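Local coordinates for protein dehalogenase (Rhodospirillaceae, PDB 6A41) that probably catalyses a dehalogenation reaction, built on a Rossmann-type fold of the short-chain dehydrogenase/reductase kind, at residues R6-T11 / A79-D84; T11-F16 / P37-P42. One frame throughout, in Å; residues are numbered along the deposited sequence.

Contact 1. Residues R6-T11 / A79-D84; sequences RVILIT and ALVNND
With OG1 held between its own backbone N and carbonyl carbon (chi1 62°), Thr11 receives the backbone N-H of Asn83, N to OG1 2.9 Å. Asn83 in turn swings CG anti to its backbone N (chi1 174°), which sends ND2 back to Thr11 O at 3.1 Å; that carbonyl oxygen lies almost in the plane of the side-chain amide, and ND2 also bonds to Lys15 O. Asn83 thus donates twice to Thr11, from backbone and side chain, and a water bonded to Thr11 OG1 and Asn82 ND2 adds a further link. With an alanine in place of this threonine, the backbone N-H of Asn83 would probably lose its acceptor and the water one of its holds.

Behind Thr11 the strands run parallel. Leu9 is bonded through both its backbone N, to Ala79 O, and its O, to Val81 N, each at 2.8 Å, and Thr11 N continues the ladder to Val81 O at 3.1 Å. On one face the methyls Ile8 CG2 and Val81 CG2 meet at 3.9 Å; on the other, Leu9 and Leu80 lie alongside each other, Leu9 CD2 against Leu80 CD1 at 3.9 Å.

These are central strands of the parallel Rossmann sheet: strand 31-34 pairs with 7-10 on its far edge, strand 129-136 flanks 79-83, helix 214-225 packs on Ala79 and Val81, and Leu115 of helix 98-126 touches Thr11 and Asn82.

Contact 2. Residues T11-F16 / P37-P42; sequences TNVEKF and PSFDTP
Val13 meets the ring of Phe39 through a single methyl: CG1 approaches CZ at 3.6 Å and CE2 at 3.7 Å, the two side chains crossing at about a right angle. CG1 stands between the backbone N and carbonyl carbon of Val13 (chi1 81°), the rotation that offers this branch to the far end of the ring. Phe39 CG lies anti to its own carbonyl carbon (chi1 -68°), and the ring reaches back toward the 11-16 loop. Both residues are buried; Ala34 at the end of strand 31-34 touches each of them, while helix 42-51 adds Tyr48 beside Val13 and Ala44 beside Phe39. This apolar point is the close-packed part of the contact.

The two loops follow the first and second strands of the Rossmann fold, where dinucleotide-binding relatives commonly hold their cofactor. The first contains a type I turn from Asn12 to Lys15, closed by Lys15 N to Asn12 O at 2.8 Å, and leads into helix 18-27. The second leads into helix 42-51, with Thr41 at the N-cap position and Thr41 N bonded to Ser38 O at 3.0 Å.

Toward solvent the fit is much looser, and no hydrogen bond spans the two segments. Asn12 OD1 rests near Pro37 CD at 3.7 Å, a van der Waals approach to the exposed proline ring, while its ND2 turns to Asn83 O. Glu14 CG comes no nearer to Ser38 OG than 4.2 Å. Their polar ends are engaged separately: Glu14 OE2 bonds to His19, and Ser38 OG to Asp36, whose other carboxylate oxygen accepts the Glu14 amide.

How the contacts relate
From the N terminus, the chain enters the sheet at strand 7-10 and passes through Thr11, which belongs to both contacts, into the turn before helix 18-27. After that helix and strand 31-34 it returns at 37-42, where contact 2 closes a short loop. Helix 42-51, strand 56-57 and helix 63-74 follow before strand 79-83 closes the longer loop of contact 1, so contact 2 is nested within contact 1. Their centres lie about 13 Å apart. Asn83 of contact 1 also reaches the turn of contact 2, joining strand 79-83 to the loop after strand 7-10.

Contact 1. Residues R6-T11 / A79-D84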
loop_
_atom_site.group_PDB
_atom_site.type_symbol
_atom_site.label_atom_id
_atom_site.label_comp_id
_atom_site.label_asym_id
_atom_site.label_seq_id
_atom_site.Cartn_x
_atom_site.Cartn_y
_atom_site.Cartn_z
ATOM N N ARG A 6 27.150 13.593 13.691
ATOM C CA ARG A 6 25.903 12.976 14.176
ATOM C C ARG A 6 26.283 11.780 15.020
ATOM O O ARG A 6 27.104 10.983 14.565
ATOM C CB ARG A 6 24.977 12.540 13.012
ATOM C CG ARG A 6 24.433 13.681 12.153
ATOM C CD ARG A 6 23.477 14.561 12.975
ATOM N NE ARG A 6 23.150 15.791 12.239
ATOM C CZ ARG A 6 23.699 16.987 12.447
ATOM N NH1 ARG A 6 24.646 17.179 13.356
ATOM N NH2 ARG A 6 23.321 18.012 11.697
ATOM N N VAL A 7 25.664 11.640 16.175
ATOM C CA VAL A 7 25.863 10.504 17.077
ATOM C C VAL A 7 24.755 9.485 16.757
ATOM O O VAL A 7 23.526 9.825 16.929
ATOM C CB VAL A 7 25.765 10.934 18.596
ATOM C CG1 VAL A 7 25.904 9.727 19.501
ATOM C CG2 VAL A 7 26.828 11.994 18.881
ATOM N N ILE A 8 25.182 8.302 16.283
ATOM C CA ILE A 8 24.264 7.255 15.865
ATOM C C ILE A 8 24.429 6.063 16.807
ATOM O O ILE A 8 25.527 5.534 16.901
ATOM C CB ILE A 8 24.564 6.855 14.444
ATOM C CG1 ILE A 8 24.326 8.116 13.622
ATOM C CG2 ILE A 8 23.631 5.758 13.972
ATOM C CD1 ILE A 8 24.468 7.958 12.207
ATOM N N LEU A 9 23.359 5.609 17.439
ATOM C CA LEU A 9 23.445 4.415 18.262
ATOM C C LEU A 9 22.854 3.264 17.474
ATOM O O LEU A 9 21.695 3.344 17.049
ATOM C CB LEU A 9 22.532 4.691 19.482
ATOM C CG LEU A 9 22.285 3.492 20.336
ATOM C CD1 LEU A 9 23.622 2.936 20.796
ATOM C CD2 LEU A 9 21.333 3.916 21.509
ATOM N N ILE A 10 23.582 2.187 17.260
ATOM C CA ILE A 10 23.108 1.066 16.518
ATOM C C ILE A 10 22.993 -0.117 17.536
ATOM O O ILE A 10 23.925 -0.399 18.285
ATOM C CB ILE A 10 24.082 0.637 15.442
ATOM C CG1 ILE A 10 24.449 1.811 14.470
ATOM C CG2 ILE A 10 23.517 -0.555 14.623
ATOM C CD1 ILE A 10 25.598 1.533 13.516
ATOM N N THR A 11 21.851 -0.745 17.614
ATOM C CA THR A 11 21.659 -1.876 18.475
ATOM C C THR A 11 22.022 -3.197 17.796
ATOM O O THR A 11 22.111 -3.328 16.587
ATOM C CB THR A 11 20.211 -1.987 18.983
ATOM O OG1 THR A 11 19.306 -2.183 17.877
ATOM C CG2 THR A 11 19.825 -0.707 19.670
ATOM N N ALA A 79 20.542 9.758 16.260
ATOM C CA ALA A 79 19.767 8.728 15.629
ATOM C C ALA A 79 19.861 7.393 16.337
ATOM O O ALA A 79 20.995 6.986 16.796
ATOM C CB ALA A 79 20.295 8.503 14.201
ATOM N N LEU A 80 18.720 6.756 16.504
ATOM C CA LEU A 80 18.641 5.388 16.979
ATOM C C LEU A 80 18.399 4.465 15.804
ATOM O O LEU A 80 17.333 4.584 15.127
ATOM C CB LEU A 80 17.586 5.200 18.027
ATOM C CG LEU A 80 17.134 3.790 18.465
ATOM C CD1 LEU A 80 18.358 3.123 19.124
ATOM C CD2 LEU A 80 15.969 3.837 19.417
ATOM N N VAL A 81 19.264 3.497 15.601
ATOM C CA VAL A 81 19.002 2.488 14.606
ATOM C C VAL A 81 18.617 1.217 15.327
ATOM O O VAL A 81 19.501 0.570 16.007
ATOM C CB VAL A 81 20.254 2.264 13.724
ATOM C CG1 VAL A 81 20.032 1.131 12.773
ATOM C CG2 VAL A 81 20.647 3.522 12.990
ATOM N N ASN A 82 17.340 0.885 15.315
ATOM C CA ASN A 82 16.853 -0.289 16.027
ATOM C C ASN A 82 17.061 -1.476 15.044
ATOM O O ASN A 82 16.249 -1.671 14.191
ATOM C CB ASN A 82 15.399 -0.177 16.346
ATOM C CG ASN A 82 15.070 0.608 17.621
ATOM O OD1 ASN A 82 14.170 1.447 17.595
ATOM N ND2 ASN A 82 15.604 0.206 18.691
ATOM N N ASN A 83 18.149 -2.208 15.196
ATOM C CA ASN A 83 18.588 -3.289 14.373
ATOM C C ASN A 83 18.219 -4.603 15.085
ATOM O O ASN A 83 18.871 -5.057 15.970
ATOM C CB ASN A 83 20.066 -3.118 14.123
ATOM C CG ASN A 83 20.673 -4.275 13.379
ATOM O OD1 ASN A 83 20.263 -4.597 12.237
ATOM N ND2 ASN A 83 21.661 -4.891 13.967
ATOM N N ASP A 84 17.046 -5.114 14.746
ATOM C CA ASP A 84 16.387 -6.197 15.453
ATOM C C ASP A 84 16.203 -7.380 14.501
ATOM O O ASP A 84 15.795 -7.205 13.343
ATOM C CB ASP A 84 15.028 -5.707 16.020
ATOM C CG ASP A 84 15.207 -4.409 16.793
ATOM O OD1 ASP A 84 15.830 -4.451 17.858
ATOM O OD2 ASP A 84 14.793 -3.344 16.260
HETATM O O HOH W 1 16.753 -2.392 18.886
#

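Contact 2. Residues T11-F16 / P37-P42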
loop_
_atom_site.group_PDB
_atom_site.type_symbol
_atom_site.label_atom_id
_atom_site.label_comp_id
_atom_site.label_asym_id
_atom_site.label_seq_id
_atom_site.Cartn_x
_atom_site.Cartn_y
_atom_site.Cartn_z
ATOM N N THR A 11 21.851 -0.745 17.614
ATOM C CA THR A 11 21.659 -1.876 18.475
ATOM C C THR A 11 22.022 -3.197 17.796
ATOM O O THR A 11 22.111 -3.328 16.587
ATOM C CB THR A 11 20.211 -1.987 18.983
ATOM O OG1 THR A 11 19.306 -2.183 17.877
ATOM C CG2 THR A 11 19.825 -0.707 19.670
ATOM N N ASN A 12 22.213 -4.209 18.622
ATOM C CA ASN A 12 22.507 -5.581 18.182
ATOM C C ASN A 12 23.458 -5.605 17.014
ATOM O O ASN A 12 23.238 -6.298 15.977
ATOM C CB ASN A 12 21.189 -6.278 17.924
ATOM C CG ASN A 12 20.224 -6.236 19.090
ATOM O OD1 ASN A 12 20.515 -6.770 20.178
ATOM N ND2 ASN A 12 19.132 -5.548 18.932
ATOM N N VAL A 13 24.569 -4.885 17.154
ATOM C CA VAL A 13 25.390 -4.578 16.004
ATOM C C VAL A 13 26.058 -5.773 15.327
ATOM O O VAL A 13 26.453 -5.687 14.128
ATOM C CB VAL A 13 26.473 -3.533 16.345
ATOM C CG1 VAL A 13 27.675 -4.129 17.034
ATOM C CG2 VAL A 13 26.893 -2.728 15.149
ATOM N N GLU A 14 26.170 -6.872 16.049
ATOM C CA GLU A 14 26.645 -8.087 15.478
ATOM C C GLU A 14 25.646 -8.804 14.651
ATOM O O GLU A 14 26.035 -9.725 13.988
ATOM C CB GLU A 14 27.271 -9.069 16.560
ATOM C CG GLU A 14 28.485 -8.506 17.212
ATOM C CD GLU A 14 29.581 -8.244 16.207
ATOM O OE1 GLU A 14 30.007 -9.178 15.474
ATOM O OE2 GLU A 14 30.069 -7.096 16.127
ATOM N N LYS A 15 24.398 -8.391 14.605
ATOM C CA LYS A 15 23.388 -9.032 13.764
ATOM C C LYS A 15 23.044 -8.144 12.596
ATOM O O LYS A 15 23.277 -6.930 12.622
ATOM C CB LYS A 15 22.090 -9.185 14.550
ATOM C CG LYS A 15 22.221 -10.275 15.601
ATOM C CD LYS A 15 21.025 -10.259 16.497
ATOM C CE LYS A 15 20.002 -11.293 16.166
ATOM N NZ LYS A 15 20.454 -12.702 16.180
ATOM N N PHE A 16 22.418 -8.778 11.636
ATOM C CA PHE A 16 21.601 -8.125 10.569
ATOM C C PHE A 16 22.343 -6.925 9.935
ATOM O O PHE A 16 23.378 -7.141 9.312
ATOM C CB PHE A 16 20.241 -7.703 11.233
ATOM C CG PHE A 16 19.082 -7.429 10.262
ATOM C CD1 PHE A 16 19.120 -7.818 8.897
ATOM C CD2 PHE A 16 17.945 -6.863 10.744
ATOM C CE1 PHE A 16 18.073 -7.557 8.053
ATOM C CE2 PHE A 16 16.860 -6.665 9.933
ATOM C CZ PHE A 16 16.899 -7.017 8.615
ATOM N N PRO A 37 24.554 -7.709 22.749
ATOM C CA PRO A 37 24.618 -8.580 23.917
ATOM C C PRO A 37 25.963 -9.141 24.208
ATOM O O PRO A 37 26.208 -9.526 25.320
ATOM C CB PRO A 37 23.722 -9.774 23.545
ATOM C CG PRO A 37 22.821 -9.186 22.580
ATOM C CD PRO A 37 23.568 -8.190 21.779
ATOM N N SER A 38 26.845 -9.226 23.255
ATOM C CA SER A 38 28.188 -9.729 23.509
ATOM C C SER A 38 29.137 -8.728 24.113
ATOM O O SER A 38 30.137 -9.112 24.627
ATOM C CB SER A 38 28.815 -10.272 22.259
ATOM O OG SER A 38 29.201 -9.314 21.318
ATOM N N PHE A 39 28.795 -7.446 24.073
ATOM C CA PHE A 39 29.645 -6.380 24.515
ATOM C C PHE A 39 29.828 -6.236 26.068
ATOM O O PHE A 39 30.550 -5.331 26.489
ATOM C CB PHE A 39 29.251 -5.037 23.885
ATOM C CG PHE A 39 29.487 -4.938 22.404
ATOM C CD1 PHE A 39 30.136 -5.933 21.677
ATOM C CD2 PHE A 39 29.059 -3.856 21.713
ATOM C CE1 PHE A 39 30.385 -5.819 20.354
ATOM C CE2 PHE A 39 29.264 -3.780 20.355
ATOM C CZ PHE A 39 29.963 -4.717 19.694
ATOM N N ASP A 40 29.218 -7.076 26.895
ATOM C CA ASP A 40 29.715 -7.219 28.288
ATOM C C ASP A 40 31.102 -7.846 28.323
ATOM O O ASP A 40 31.776 -7.767 29.349
ATOM C CB ASP A 40 28.716 -7.920 29.234
ATOM C CG ASP A 40 28.281 -9.270 28.759
ATOM O OD1 ASP A 40 28.682 -9.749 27.642
ATOM O OD2 ASP A 40 27.440 -9.825 29.531
ATOM N N THR A 41 31.533 -8.432 27.218
ATOM C CA THR A 41 32.841 -9.034 27.134
ATOM C C THR A 41 33.891 -8.128 26.449
ATOM O O THR A 41 33.728 -7.783 25.314
ATOM C CB THR A 41 32.734 -10.321 26.422
ATOM O OG1 THR A 41 31.731 -11.089 27.083
ATOM C CG2 THR A 41 34.002 -11.032 26.346
ATOM N N PRO A 42 35.007 -7.810 27.159
ATOM C CA PRO A 42 36.050 -6.967 26.596
ATOM C C PRO A 42 36.538 -7.455 25.251
ATOM O O PRO A 42 36.671 -6.631 24.351
ATOM C CB PRO A 42 37.168 -6.946 27.664
ATOM C CG PRO A 42 36.408 -7.198 28.907
ATOM C CD PRO A 42 35.336 -8.190 28.546
#